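Local coordinates for fibronectin type III domain-containing protein (Simiduia agarivorans, PDB 6P2K) that probably hydrolyses the beta-glucan backbone of polysaccharides such as xyloglucan, as a glycoside hydrolase of family 74 built on seven-bladed beta-propellers, at residues 58-63 against 73-78. Residues are numbered along the deposited sequence; the frame is centred on the assembly and turned at random.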
ATOM      1  N   ASN B  58      21.057  -6.619  51.196  1.00 39.28           N
ATOM      2  CA  ASN B  58      20.759  -7.397  50.001  1.00 39.92           C
ATOM      3  C   ASN B  58      21.805  -7.254  48.900  1.00 40.65           C
ATOM      4  O   ASN B  58      21.619  -7.816  47.816  1.00 38.43           O
ATOM      5  CB  ASN B  58      19.378  -7.015  49.463  1.00 42.72           C
ATOM      6  CG  ASN B  58      18.256  -7.623  50.279  1.00 50.02           C
ATOM      7  OD1 ASN B  58      18.397  -8.715  50.833  1.00 51.76           O
ATOM      8  ND2 ASN B  58      17.136  -6.921  50.361  1.00 54.27           N
ATOM      9  N   ARG B  59      22.899  -6.539  49.152  1.00 37.25           N
ATOM     10  CA  ARG B  59      24.015  -6.484  48.208  1.00 37.16           C
ATOM     11  C   ARG B  59      24.915  -7.683  48.485  1.00 36.93           C
ATOM     12  O   ARG B  59      25.793  -7.642  49.349  1.00 41.54           O
ATOM     13  CB  ARG B  59      24.767  -5.166  48.334  1.00 38.33           C
ATOM     14  CG  ARG B  59      25.758  -4.898  47.210  1.00 38.22           C
ATOM     15  CD  ARG B  59      26.085  -3.418  47.102  1.00 41.48           C
ATOM     16  NE  ARG B  59      24.933  -2.633  46.662  1.00 45.87           N
ATOM     17  CZ  ARG B  59      24.686  -2.316  45.394  1.00 47.97           C
ATOM     18  NH1 ARG B  59      25.507  -2.718  44.435  1.00 46.56           N
ATOM     19  NH2 ARG B  59      23.616  -1.597  45.083  1.00 51.29           N
ATOM     20  N   VAL B  60      24.691  -8.769  47.747  1.00 31.69           N
ATOM     21  CA  VAL B  60      25.362 -10.041  47.999  1.00 32.95           C
ATOM     22  C   VAL B  60      26.596 -10.147  47.116  1.00 36.37           C
ATOM     23  O   VAL B  60      26.515  -9.972  45.894  1.00 34.96           O
ATOM     24  CB  VAL B  60      24.410 -11.222  47.751  1.00 32.52           C
ATOM     25  CG1 VAL B  60      25.132 -12.538  47.996  1.00 26.87           C
ATOM     26  CG2 VAL B  60      23.184 -11.108  48.637  1.00 32.26           C
ATOM     27  N   PHE B  61      27.741 -10.454  47.734  1.00 33.60           N
ATOM     28  CA  PHE B  61      28.997 -10.603  47.016  1.00 32.36           C
ATOM     29  C   PHE B  61      29.483 -12.042  46.924  1.00 32.67           C
ATOM     30  O   PHE B  61      30.364 -12.321  46.103  1.00 34.19           O
ATOM     31  CB  PHE B  61      30.092  -9.752  47.676  1.00 33.01           C
ATOM     32  CG  PHE B  61      29.883  -8.273  47.537  1.00 34.92           C
ATOM     33  CD1 PHE B  61      29.651  -7.704  46.298  1.00 35.41           C
ATOM     34  CD2 PHE B  61      29.921  -7.450  48.649  1.00 36.43           C
ATOM     35  CE1 PHE B  61      29.459  -6.342  46.169  1.00 33.71           C
ATOM     36  CE2 PHE B  61      29.729  -6.087  48.525  1.00 36.96           C
ATOM     37  CZ  PHE B  61      29.496  -5.535  47.284  1.00 33.47           C
ATOM     38  N   ALA B  62      28.947 -12.957  47.730  1.00 30.70           N
ATOM     39  CA  ALA B  62      29.434 -14.329  47.727  1.00 33.27           C
ATOM     40  C   ALA B  62      28.400 -15.255  48.352  1.00 34.44           C
ATOM     41  O   ALA B  62      27.681 -14.872  49.279  1.00 34.86           O
ATOM     42  CB  ALA B  62      30.766 -14.453  48.476  1.00 35.75           C
ATOM     43  N   VAL B  63      28.341 -16.477  47.830  1.00 33.63           N
ATOM     44  CA  VAL B  63      27.516 -17.548  48.377  1.00 33.47           C
ATOM     45  C   VAL B  63      28.340 -18.828  48.361  1.00 37.16           C
ATOM     46  O   VAL B  63      29.031 -19.119  47.379  1.00 39.11           O
ATOM     47  CB  VAL B  63      26.202 -17.735  47.583  1.00 30.22           C
ATOM     48  CG1 VAL B  63      25.384 -18.879  48.162  1.00 27.73           C
ATOM     49  CG2 VAL B  63      25.385 -16.456  47.576  1.00 31.83           C
ATOM     50  N   ILE B  73      24.506 -22.795  54.500  1.00 40.38           N
ATOM     51  CA  ILE B  73      24.906 -21.902  53.419  1.00 38.39           C
ATOM     52  C   ILE B  73      25.416 -20.600  54.019  1.00 41.64           C
ATOM     53  O   ILE B  73      24.793 -20.047  54.932  1.00 44.25           O
ATOM     54  CB  ILE B  73      23.735 -21.626  52.456  1.00 36.03           C
ATOM     55  CG1 ILE B  73      23.332 -22.912  51.742  1.00 41.32           C
ATOM     56  CG2 ILE B  73      24.096 -20.538  51.456  1.00 32.75           C
ATOM     57  CD1 ILE B  73      21.882 -22.944  51.366  1.00 43.74           C
ATOM     58  N   PHE B  74      26.540 -20.113  53.504  1.00 40.97           N
ATOM     59  CA  PHE B  74      27.103 -18.834  53.909  1.00 38.67           C
ATOM     60  C   PHE B  74      26.913 -17.814  52.794  1.00 38.74           C
ATOM     61  O   PHE B  74      27.107 -18.124  51.614  1.00 31.94           O
ATOM     62  CB  PHE B  74      28.585 -18.970  54.256  1.00 40.75           C
ATOM     63  CG  PHE B  74      28.845 -19.821  55.463  1.00 43.54           C
ATOM     64  CD1 PHE B  74      28.828 -19.268  56.734  1.00 47.86           C
ATOM     65  CD2 PHE B  74      29.099 -21.176  55.330  1.00 43.91           C
ATOM     66  CE1 PHE B  74      29.063 -20.052  57.852  1.00 51.03           C
ATOM     67  CE2 PHE B  74      29.336 -21.964  56.441  1.00 41.30           C
ATOM     68  CZ  PHE B  74      29.318 -21.402  57.704  1.00 52.02           C
ATOM     69  N   VAL B  75      26.526 -16.600  53.181  1.00 39.04           N
ATOM     70  CA  VAL B  75      26.240 -15.512  52.252  1.00 35.19           C
ATOM     71  C   VAL B  75      27.002 -14.281  52.717  1.00 36.94           C
ATOM     72  O   VAL B  75      26.760 -13.777  53.820  1.00 37.50           O
ATOM     73  CB  VAL B  75      24.734 -15.208  52.166  1.00 32.86           C
ATOM     74  CG1 VAL B  75      24.485 -14.021  51.247  1.00 32.74           C
ATOM     75  CG2 VAL B  75      23.964 -16.430  51.691  1.00 31.74           C
ATOM     76  N   GLY B  76      27.917 -13.791  51.878  1.00 37.96           N
ATOM     77  CA  GLY B  76      28.668 -12.594  52.174  1.00 37.13           C
ATOM     78  C   GLY B  76      28.022 -11.380  51.539  1.00 36.40           C
ATOM     79  O   GLY B  76      27.795 -11.350  50.327  1.00 34.18           O
ATOM     80  N   THR B  77      27.716 -10.385  52.367  1.00 37.89           N
ATOM     81  CA  THR B  77      27.058  -9.161  51.923  1.00 38.00           C
ATOM     82  C   THR B  77      27.891  -7.945  52.312  1.00 40.09           C
ATOM     83  O   THR B  77      28.931  -8.048  52.967  1.00 42.95           O
ATOM     84  CB  THR B  77      25.650  -9.032  52.513  1.00 33.52           C
ATOM     85  OG1 THR B  77      25.740  -8.723  53.909  1.00 34.27           O
ATOM     86  CG2 THR B  77      24.869 -10.318  52.331  1.00 31.45           C
ATOM     87  N   LEU B  78      27.400  -6.775  51.900  1.00 37.68           N
ATOM     88  CA  LEU B  78      28.083  -5.524  52.204  1.00 37.33           C
ATOM     89  C   LEU B  78      28.116  -5.253  53.701  1.00 42.22           C
ATOM     90  O   LEU B  78      29.007  -4.542  54.182  1.00 44.42           O
ATOM     91  CB  LEU B  78      27.403  -4.374  51.462  1.00 36.18           C
ATOM     92  CG  LEU B  78      28.009  -2.972  51.553  1.00 38.01           C
ATOM     93  CD1 LEU B  78      29.430  -2.957  51.007  1.00 38.55           C
ATOM     94  CD2 LEU B  78      27.135  -1.964  50.819  1.00 37.62           C
TER
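The Phe61 ring meets Leu78 CD1 at its edge, CE2 to CD1 4.0 Å, while the carbonyl Arg59 O lies 4.2 Å above the ring plane, offset toward the rim, and accepts a hydrogen bond from Leu78 N (3.1 Å). With CG anti to its own carbonyl carbon (chi1 -68°), the ring also packs on Ser101, in the loop before strand 102-108, and on Ala103 of that strand in the next blade. Phe61 and Ala62 face Gly76 in a classic beta bulge: Gly76 O accepts a short bond from Phe61 N (2.7 Å) and a longer one from Ala62 N (3.3 Å), the latter on a lone pair in the carbonyl plane. Gly76 N returns a bond to Ala62 O. On the other face of the hairpin, beta-branched valines suit extended chain: Val60 CG1 presses on Val75 CG1 at 3.6 Å, and CG2 reaches Thr77 CG2. Replacing Val60 by alanine removes both methyls and is likely to open a gap against these two partners. Strands 60-66 and 72-77 are the first two of a propeller blade. Apolar packing and backbone hydrogen bonds thus probably steady Arg59, just before the strand, which salt-bridges the zinc ligand Asp124 and bonds Gln713, probably helping to position that carboxylate.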